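Local structure of beta-agarase (Persicobacter, 6AII) at residues T86-N91 with Y97-A102; A80-N85 with R297-G302; E150-L155 with E287-N292. The protein probably hydrolyses the beta-1,4 linkages of agarose to release neoagarobiose, as a calcium-binding catalytic domain of glycoside hydrolase family GH16. One frame throughout, in Å; residues are numbered along the deposited sequence.

Interaction 1. Residues T86-N91 with Y97-A102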
loop_
_atom_site.group_PDB
_atom_site.type_symbol
_atom_site.label_atom_id
_atom_site.label_comp_id
_atom_site.label_asym_id
_atom_site.label_seq_id
_atom_site.Cartn_x
_atom_site.Cartn_y
_atom_site.Cartn_z
ATOM N N THR A 86 16.505 20.415 -5.817
ATOM C CA THR A 86 16.950 19.613 -4.674
ATOM C C THR A 86 15.917 19.697 -3.587
ATOM O O THR A 86 15.102 20.668 -3.443
ATOM C CB THR A 86 18.330 20.105 -4.142
ATOM O OG1 THR A 86 18.052 21.413 -3.630
ATOM C CG2 THR A 86 19.398 19.982 -5.185
ATOM N N LYS A 87 15.913 18.646 -2.732
ATOM C CA LYS A 87 15.226 18.680 -1.500
ATOM C C LYS A 87 16.126 18.201 -0.346
ATOM O O LYS A 87 16.925 17.269 -0.473
ATOM C CB LYS A 87 13.929 17.866 -1.515
ATOM C CG LYS A 87 13.183 17.805 -0.204
ATOM C CD LYS A 87 11.788 17.195 -0.272
ATOM C CE LYS A 87 11.101 17.195 1.056
ATOM N NZ LYS A 87 9.822 16.438 1.080
ATOM N N THR A 88 16.023 18.939 0.762
ATOM C CA THR A 88 16.748 18.684 1.991
ATOM C C THR A 88 15.821 17.999 2.986
ATOM O O THR A 88 14.701 18.450 3.183
ATOM C CB THR A 88 17.375 19.977 2.513
ATOM O OG1 THR A 88 18.260 20.464 1.514
ATOM C CG2 THR A 88 18.148 19.701 3.779
ATOM N N PHE A 89 16.216 16.866 3.551
ATOM C CA PHE A 89 15.352 16.053 4.378
ATOM C C PHE A 89 16.092 15.428 5.546
ATOM O O PHE A 89 17.331 15.272 5.502
ATOM C CB PHE A 89 14.735 14.927 3.533
ATOM C CG PHE A 89 15.795 14.050 2.892
ATOM C CD1 PHE A 89 16.397 14.364 1.678
ATOM C CD2 PHE A 89 16.204 12.901 3.556
ATOM C CE1 PHE A 89 17.348 13.530 1.127
ATOM C CE2 PHE A 89 17.175 12.080 3.005
ATOM C CZ PHE A 89 17.744 12.401 1.800
ATOM N N ARG A 90 15.351 15.032 6.561
ATOM C CA ARG A 90 15.959 14.492 7.795
ATOM C C ARG A 90 16.108 12.983 7.639
ATOM O O ARG A 90 15.213 12.310 7.156
ATOM C CB ARG A 90 15.056 14.900 8.975
ATOM C CG ARG A 90 15.733 15.233 10.294
ATOM C CD ARG A 90 14.764 15.735 11.382
ATOM N NE ARG A 90 14.202 17.097 11.178
ATOM C CZ ARG A 90 14.439 18.195 11.949
ATOM N NH1 ARG A 90 13.791 19.360 11.713
ATOM N NH2 ARG A 90 15.342 18.106 12.929
ATOM N N ASN A 91 17.261 12.474 8.004
ATOM C CA ASN A 91 17.466 11.025 8.203
ATOM C C ASN A 91 16.759 10.598 9.498
ATOM O O ASN A 91 17.152 10.979 10.608
ATOM C CB ASN A 91 18.949 10.697 8.207
ATOM C CG ASN A 91 19.204 9.222 8.442
ATOM O OD1 ASN A 91 18.283 8.435 8.528
ATOM N ND2 ASN A 91 20.450 8.845 8.540
ATOM N N TYR A 97 20.097 16.277 8.679
ATOM C CA TYR A 97 19.629 16.673 7.351
ATOM C C TYR A 97 20.656 16.356 6.271
ATOM O O TYR A 97 21.883 16.449 6.412
ATOM C CB TYR A 97 19.290 18.170 7.325
ATOM C CG TYR A 97 17.918 18.512 7.773
ATOM C CD1 TYR A 97 16.820 18.278 6.951
ATOM C CD2 TYR A 97 17.662 19.044 9.014
ATOM C CE1 TYR A 97 15.536 18.663 7.283
ATOM C CE2 TYR A 97 16.377 19.383 9.382
ATOM C CZ TYR A 97 15.308 19.244 8.515
ATOM O OH TYR A 97 14.016 19.581 8.849
ATOM N N HIS A 98 20.121 15.941 5.122
ATOM C CA HIS A 98 20.826 15.626 3.893
ATOM C C HIS A 98 20.101 16.213 2.700
ATOM O O HIS A 98 18.890 16.392 2.764
ATOM C CB HIS A 98 20.860 14.094 3.699
ATOM C CG HIS A 98 21.522 13.432 4.873
ATOM N ND1 HIS A 98 22.806 12.993 4.783
ATOM C CD2 HIS A 98 21.073 13.127 6.115
ATOM C CE1 HIS A 98 23.114 12.419 5.926
ATOM N NE2 HIS A 98 22.118 12.540 6.777
ATOM N N THR A 99 20.854 16.462 1.633
ATOM C CA THR A 99 20.277 17.052 0.447
ATOM C C THR A 99 20.498 16.086 -0.716
ATOM O O THR A 99 21.594 15.565 -0.910
ATOM C CB THR A 99 20.918 18.408 0.126
ATOM O OG1 THR A 99 20.692 19.224 1.276
ATOM C CG2 THR A 99 20.320 19.059 -1.100
ATOM N N LEU A 100 19.454 15.881 -1.530
ATOM C CA LEU A 100 19.547 15.147 -2.757
ATOM C C LEU A 100 18.723 15.859 -3.830
ATOM O O LEU A 100 17.809 16.554 -3.503
ATOM C CB LEU A 100 18.995 13.714 -2.580
ATOM C CG LEU A 100 19.865 12.749 -1.762
ATOM C CD1 LEU A 100 19.129 11.443 -1.558
ATOM C CD2 LEU A 100 21.208 12.456 -2.448
ATOM N N PRO A 101 19.002 15.538 -5.105
ATOM C CA PRO A 101 18.024 15.848 -6.170
ATOM C C PRO A 101 16.676 15.245 -5.742
ATOM O O PRO A 101 16.600 14.070 -5.356
ATOM C CB PRO A 101 18.589 15.222 -7.458
ATOM C CG PRO A 101 20.069 15.031 -7.136
ATOM C CD PRO A 101 20.059 14.656 -5.665
ATOM N N ALA A 102 15.628 16.029 -5.841
ATOM C CA ALA A 102 14.307 15.547 -5.472
ATOM C C ALA A 102 13.712 14.675 -6.597
ATOM O O ALA A 102 14.173 14.665 -7.755
ATOM C CB ALA A 102 13.406 16.708 -5.207
HETATM O O HOH W 1 22.790 10.430 8.538
#
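Phe89 and His98 form one of the two hydrogen-bonded pairs of a beta hairpin, strand 86-90 running antiparallel to the start of strand 97-110. Phe89 N donates to His98 O at 2.8 Å and His98 N returns the bond to Phe89 O; Lys87 and Leu100 form the other such pair, two positions along the ladder. The tight side carries Phe89 and Leu100. A chi1 of 58° puts Phe89 CG between the backbone N and the carbonyl carbon, which sets one ring face over His98 O and brings the ring edge to Leu100, Phe89 CZ lying 3.8 Å from Leu100 CD1. Leu294 and Ala293 of helix 290-294 pack against this face, so large apolar residues suit it. Lys87, on the same face, sends its extended chain away; NZ meets Asp57 in a salt bridge and also hydrogen-bonds Thr62 O. At the turn end of this face, a water accepts from Asn91 ND2 and also bonds His98 NE2, which has Thr96 OG1 as a second partner; Asn91 OD1 accepts from His93 N.

The other face is solvent-facing and polar. Thr88 OG1 and Thr99 OG1 lie 2.7 Å apart in a hydrogen bond that either hydroxyl could donate. Further along, Arg90 lays its aliphatic part over the Tyr97 ring, CG standing 4.3 Å from the ring centroid and 8° off the normal, a CH-pi contact. Its guanidinium has Tyr97 CE2 over one face, and NH1 makes only a weak bond to Tyr97 OH (2.9 Å). The backbone bonds therefore fix the pairing, while the exposed face adds hydroxyl and CH-pi contacts compatible with water.

Interaction 2. Residues A80-N85 with R297-G302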
loop_
_atom_site.group_PDB
_atom_site.type_symbol
_atom_site.label_atom_id
_atom_site.label_comp_id
_atom_site.label_asym_id
_atom_site.label_seq_id
_atom_site.Cartn_x
_atom_site.Cartn_y
_atom_site.Cartn_z
ATOM N N ALA A 80 6.406 9.363 -11.088
ATOM C CA ALA A 80 7.717 9.905 -10.639
ATOM C C ALA A 80 8.353 10.669 -11.789
ATOM O O ALA A 80 8.574 10.119 -12.886
ATOM C CB ALA A 80 8.637 8.830 -10.100
ATOM N N SER A 81 8.844 11.876 -11.469
ATOM C CA SER A 81 9.534 12.693 -12.466
ATOM C C SER A 81 10.589 13.549 -11.752
ATOM O O SER A 81 10.677 13.512 -10.521
ATOM C CB SER A 81 8.543 13.540 -13.207
ATOM O OG SER A 81 7.821 14.400 -12.343
ATOM N N ARG A 82 11.404 14.219 -12.530
ATOM C CA ARG A 82 12.547 14.948 -11.912
ATOM C C ARG A 82 12.785 16.247 -12.666
ATOM O O ARG A 82 13.285 16.214 -13.804
ATOM C CB ARG A 82 13.780 14.045 -11.840
ATOM C CG ARG A 82 14.980 14.739 -11.187
ATOM C CD ARG A 82 16.068 13.775 -10.847
ATOM N NE ARG A 82 15.711 12.842 -9.808
ATOM C CZ ARG A 82 16.215 11.638 -9.675
ATOM N NH1 ARG A 82 17.203 11.245 -10.478
ATOM N NH2 ARG A 82 15.681 10.803 -8.774
ATOM N N ASN A 83 12.576 17.331 -11.964
ATOM C CA ASN A 83 12.800 18.690 -12.589
ATOM C C ASN A 83 14.207 19.201 -12.261
ATOM O O ASN A 83 14.559 20.262 -12.770
ATOM C CB ASN A 83 11.739 19.690 -12.181
ATOM C CG ASN A 83 11.617 19.923 -10.703
ATOM O OD1 ASN A 83 12.595 19.731 -9.986
ATOM N ND2 ASN A 83 10.432 20.298 -10.276
ATOM N N GLY A 84 15.015 18.517 -11.447
ATOM C CA GLY A 84 16.325 18.997 -11.113
ATOM C C GLY A 84 16.413 19.758 -9.797
ATOM O O GLY A 84 17.563 19.934 -9.299
ATOM N N ASN A 85 15.310 20.150 -9.207
ATOM C CA ASN A 85 15.316 20.834 -7.919
ATOM C C ASN A 85 15.793 19.885 -6.829
ATOM O O ASN A 85 15.602 18.650 -6.939
ATOM C CB ASN A 85 13.952 21.375 -7.543
ATOM C CG ASN A 85 13.495 22.504 -8.427
ATOM O OD1 ASN A 85 14.305 23.030 -9.169
ATOM N ND2 ASN A 85 12.208 22.741 -8.416
ATOM N N ARG A 297 19.231 3.713 -3.132
ATOM C CA ARG A 297 18.024 3.040 -3.683
ATOM C C ARG A 297 16.989 4.142 -3.987
ATOM O O ARG A 297 15.967 4.308 -3.343
ATOM C CB ARG A 297 17.535 1.974 -2.708
ATOM C CG ARG A 297 18.495 0.784 -2.591
ATOM C CD ARG A 297 18.038 -0.332 -1.658
ATOM N NE ARG A 297 17.694 0.159 -0.357
ATOM C CZ ARG A 297 18.436 0.066 0.739
ATOM N NH1 ARG A 297 19.678 -0.394 0.661
ATOM N NH2 ARG A 297 17.903 0.398 1.893
ATOM N N TYR A 298 17.248 4.753 -5.123
ATOM C CA TYR A 298 16.661 5.974 -5.524
ATOM C C TYR A 298 16.867 6.112 -7.037
ATOM O O TYR A 298 17.957 5.790 -7.525
ATOM C CB TYR A 298 17.473 7.071 -4.788
ATOM C CG TYR A 298 16.893 8.438 -4.923
ATOM C CD1 TYR A 298 17.582 9.532 -5.435
ATOM C CD2 TYR A 298 15.547 8.585 -4.590
ATOM C CE1 TYR A 298 16.999 10.788 -5.454
ATOM C CE2 TYR A 298 14.927 9.816 -4.680
ATOM C CZ TYR A 298 15.662 10.925 -5.075
ATOM O OH TYR A 298 14.938 12.059 -5.137
ATOM N N PRO A 299 15.876 6.541 -7.838
ATOM C CA PRO A 299 16.115 6.510 -9.321
ATOM C C PRO A 299 17.282 7.391 -9.778
ATOM O O PRO A 299 17.413 8.515 -9.274
ATOM C CB PRO A 299 14.835 7.032 -9.913
ATOM C CG PRO A 299 13.790 6.674 -8.880
ATOM C CD PRO A 299 14.508 6.956 -7.581
ATOM N N THR A 300 18.132 6.822 -10.585
ATOM C CA THR A 300 19.197 7.654 -11.217
ATOM C C THR A 300 18.543 8.521 -12.277
ATOM O O THR A 300 17.511 8.219 -12.794
ATOM C CB THR A 300 20.308 6.797 -11.813
ATOM O OG1 THR A 300 19.799 5.987 -12.869
ATOM C CG2 THR A 300 20.930 5.883 -10.792
ATOM N N ASP A 301 19.258 9.575 -12.727
ATOM C CA ASP A 301 18.810 10.318 -13.886
ATOM C C ASP A 301 18.689 9.429 -15.118
ATOM O O ASP A 301 17.714 9.560 -15.883
ATOM C CB ASP A 301 19.816 11.446 -14.160
ATOM C CG ASP A 301 19.821 12.585 -13.161
ATOM O OD1 ASP A 301 18.989 12.606 -12.212
ATOM O OD2 ASP A 301 20.675 13.504 -13.375
ATOM N N GLY A 302 19.641 8.526 -15.311
ATOM C CA GLY A 302 19.617 7.615 -16.468
ATOM C C GLY A 302 18.333 6.819 -16.487
ATOM O O GLY A 302 17.710 6.652 -17.530
#
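Arg82 reaches across to Pro299 and Asp301 with its CB already directed at segment 297-302. With chi1 (-179°) and chi2 (167°) both near 180°, the chain stays extended until it bends at chi3. Arg82 CD passes 3.4 Å from Asp301 OD1, and NE turns to Ala102 O on the neighbouring strand. Beyond it the guanidinium closes end-on around one acceptor: Pro299 O takes Arg82 NH1 at 3.0 Å and NH2 at 2.9 Å. This oxygen lies in the guanidinium plane, while both nitrogens come in from one face of the carbonyl. Arginine suits this place because its flat group offers several N-H donors in one plane. The loop between strands 75-79 and 86-90 is thereby tied to the approach to helix 301-306, where Thr300 is the N-cap and Asp301 opens the first turn. From that turn Asp301 OD1 meets Arg82 NH1 at 2.8 Å in a salt bridge, its carboxylate plane turned 49° from the guanidinium. Arg82 NH2 has a further partner in Thr103 OG1, and it rests over one face of the Tyr298 ring, 3.6 Å from Tyr298 CE1. Thr103 OG1 also hydrogen-bonds Tyr298 OH, holding the ring beneath the arginine.

Interaction 3. Residues E150-L155 with E287-N292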
loop_
_atom_site.group_PDB
_atom_site.type_symbol
_atom_site.label_atom_id
_atom_site.label_comp_id
_atom_site.label_asym_id
_atom_site.label_seq_id
_atom_site.Cartn_x
_atom_site.Cartn_y
_atom_site.Cartn_z
ATOM N N GLU A 150 3.371 -2.762 0.707
ATOM C CA GLU A 150 4.503 -1.888 0.584
ATOM C C GLU A 150 5.538 -2.670 -0.208
ATOM O O GLU A 150 5.900 -3.790 0.152
ATOM C CB GLU A 150 5.143 -1.401 1.907
ATOM C CG GLU A 150 4.153 -0.764 2.823
ATOM C CD GLU A 150 4.847 -0.323 4.111
ATOM O OE1 GLU A 150 4.632 -1.045 5.093
ATOM O OE2 GLU A 150 5.668 0.675 4.085
ATOM N N ASN A 151 5.918 -2.123 -1.335
ATOM C CA ASN A 151 6.807 -2.794 -2.260
ATOM C C ASN A 151 7.759 -1.765 -2.835
ATOM O O ASN A 151 7.388 -0.571 -2.848
ATOM C CB ASN A 151 5.964 -3.449 -3.356
ATOM C CG ASN A 151 6.767 -3.877 -4.568
ATOM O OD1 ASN A 151 6.966 -3.044 -5.440
ATOM N ND2 ASN A 151 7.391 -5.018 -4.461
ATOM N N TYR A 152 8.942 -2.195 -3.208
ATOM C CA TYR A 152 9.981 -1.276 -3.562
ATOM C C TYR A 152 10.374 -1.300 -5.020
ATOM O O TYR A 152 11.498 -0.861 -5.392
ATOM C CB TYR A 152 11.147 -1.559 -2.600
ATOM C CG TYR A 152 10.742 -1.174 -1.202
ATOM C CD1 TYR A 152 10.763 0.162 -0.798
ATOM C CD2 TYR A 152 10.171 -2.100 -0.369
ATOM C CE1 TYR A 152 10.323 0.525 0.467
ATOM C CE2 TYR A 152 9.711 -1.755 0.887
ATOM C CZ TYR A 152 9.779 -0.433 1.291
ATOM O OH TYR A 152 9.255 -0.063 2.498
ATOM N N GLY A 153 9.546 -1.783 -5.929
ATOM C CA GLY A 153 9.692 -1.532 -7.339
ATOM C C GLY A 153 10.623 -2.537 -8.036
ATOM O O GLY A 153 10.603 -3.761 -7.777
ATOM N N GLY A 154 11.420 -1.997 -8.926
ATOM C CA GLY A 154 12.226 -2.802 -9.821
ATOM C C GLY A 154 13.694 -2.829 -9.456
ATOM O O GLY A 154 14.102 -2.313 -8.431
ATOM N N LEU A 155 14.522 -3.379 -10.350
ATOM C CA LEU A 155 15.928 -3.551 -10.028
ATOM C C LEU A 155 16.798 -2.395 -10.534
ATOM O O LEU A 155 17.961 -2.355 -10.168
ATOM C CB LEU A 155 16.398 -4.870 -10.661
ATOM C CG LEU A 155 15.700 -6.118 -10.167
ATOM C CD1 LEU A 155 16.264 -7.335 -10.906
ATOM C CD2 LEU A 155 15.873 -6.306 -8.674
ATOM N N GLU A 287 6.832 6.853 -3.050
ATOM C CA GLU A 287 7.713 7.700 -2.273
ATOM C C GLU A 287 9.139 7.187 -2.345
ATOM O O GLU A 287 9.404 6.021 -2.604
ATOM C CB GLU A 287 7.229 7.768 -0.834
ATOM C CG GLU A 287 7.060 6.522 -0.124
ATOM C CD GLU A 287 6.334 6.641 1.257
ATOM O OE1 GLU A 287 5.365 7.392 1.472
ATOM O OE2 GLU A 287 6.882 6.032 2.168
ATOM N N ALA A 288 10.032 8.104 -2.005
ATOM C CA ALA A 288 11.476 7.818 -1.847
ATOM C C ALA A 288 11.772 8.055 -0.381
ATOM O O ALA A 288 11.903 9.230 -0.003
ATOM C CB ALA A 288 12.300 8.654 -2.751
ATOM N N GLN A 289 11.826 7.030 0.431
ATOM C CA GLN A 289 12.019 7.225 1.858
ATOM C C GLN A 289 13.503 7.535 2.127
ATOM O O GLN A 289 14.396 7.127 1.374
ATOM C CB GLN A 289 11.585 5.976 2.636
ATOM C CG GLN A 289 10.123 5.642 2.336
ATOM C CD GLN A 289 9.803 4.160 2.264
ATOM O OE1 GLN A 289 10.660 3.293 2.445
ATOM N NE2 GLN A 289 8.558 3.874 1.954
ATOM N N ASP A 290 13.741 8.232 3.245
ATOM C CA ASP A 290 15.080 8.650 3.633
ATOM C C ASP A 290 16.092 7.499 3.615
ATOM O O ASP A 290 17.113 7.643 2.974
ATOM C CB ASP A 290 15.073 9.255 5.056
ATOM C CG ASP A 290 14.478 8.475 6.226
ATOM O OD1 ASP A 290 13.993 7.343 6.096
ATOM O OD2 ASP A 290 14.314 9.091 7.258
ATOM N N TRP A 291 15.707 6.375 4.234
ATOM C CA TRP A 291 16.640 5.188 4.434
ATOM C C TRP A 291 17.036 4.618 3.047
ATOM O O TRP A 291 18.225 4.448 2.727
ATOM C CB TRP A 291 16.006 4.126 5.373
ATOM C CG TRP A 291 14.614 3.613 5.077
ATOM C CD1 TRP A 291 13.416 4.207 5.407
ATOM C CD2 TRP A 291 14.254 2.340 4.515
ATOM N NE1 TRP A 291 12.350 3.425 5.032
ATOM C CE2 TRP A 291 12.836 2.268 4.476
ATOM C CE3 TRP A 291 14.985 1.252 4.013
ATOM C CZ2 TRP A 291 12.154 1.162 3.947
ATOM C CZ3 TRP A 291 14.304 0.176 3.467
ATOM C CH2 TRP A 291 12.907 0.120 3.458
ATOM N N ASN A 292 16.061 4.539 2.178
ATOM C CA ASN A 292 16.345 4.027 0.871
ATOM C C ASN A 292 17.197 5.030 0.064
ATOM O O ASN A 292 18.142 4.668 -0.610
ATOM C CB ASN A 292 15.076 3.628 0.121
ATOM C CG ASN A 292 14.509 2.292 0.561
ATOM O OD1 ASN A 292 15.221 1.280 0.584
ATOM N ND2 ASN A 292 13.211 2.261 0.843
HETATM O O HOH W 2 6.876 1.706 1.937
#
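The end of the strand that carries the GH16 signature Glu-Ile-Asp-Ile-Cys-Glu is where Tyr152 meets Gln289, Trp291 and Asn292. Strand 144-151 holds this signature and Glu150 is its last residue, a position that in relatives belongs to the catalytic machinery. No direct hydrogen bond joins the two segments; they meet through the Tyr152 ring and one water. Trp291 turns the edge of its six-membered ring to the face of Tyr152 in an offset edge-to-face pair, centroids 5.5 Å apart and planes at 65°. The nearest approach is at the phenol end, with Trp291 CZ2 3.5 Å from Tyr152 OH. The folded-back chi1 of Trp291 (52°) swings the indole off the helix start to this point. Gln289 instead meets the ring in its plane: Gln289 OE1 comes to 3.4 Å from Tyr152 CE1, with the amide standing nearly upright to the ring at 80°. Asn292 ND2 approaches Tyr152 CE1 obliquely while lying over a face of the Trp291 ring; its OD1 is taken by Arg297.

The amide of Gln289 is held by its NE2, which donates to the anti lone pair of Glu287 OE2 at 2.7 Å and also to the water. That water donates to Glu150 OE2, also at 2.7 Å, and bonds Tyr152 OH, so three side chains converge on it. Glutamine suits the site because its NH2 can donate to Glu287 and to the water at once. Glu150 OE1 is in turn bound by His174. Tyr152 sits within an Asx turn, in which Asn151 OD1 accepts from Gly153 N, with glycine accommodating a positive phi. Polar side chains and aromatic rings gathered beside the signature strand are consistent with the sugar-binding cleft of the GH16 beta-jelly-roll fold.

The three contacts lie on the same side of the chain's centre. Interactions 1 and 2 have centres about 13 Å apart and are joined by probable hydrogen bonds, Pro101 O to Tyr298 OH at 2.6 Å and Ala102 N to Asn85 O at 2.8 Å. Interactions 2 and 3, also about 13 Å between centres, share a probable hydrogen bond from Arg297 NE to Asn292 OD1 at 2.9 Å, and helix 290-294 leads on to helix 301-306. Interactions 1 and 3 have centres about 16 Å apart, touching where Phe89, Arg90 and Asn91 pack on Asp290. Interaction 3 adjoins the GH16 signature strand; along the chain, interactions 1 and 3 are both nested inside the loop closed by interaction 2. None includes a calcium-binding residue.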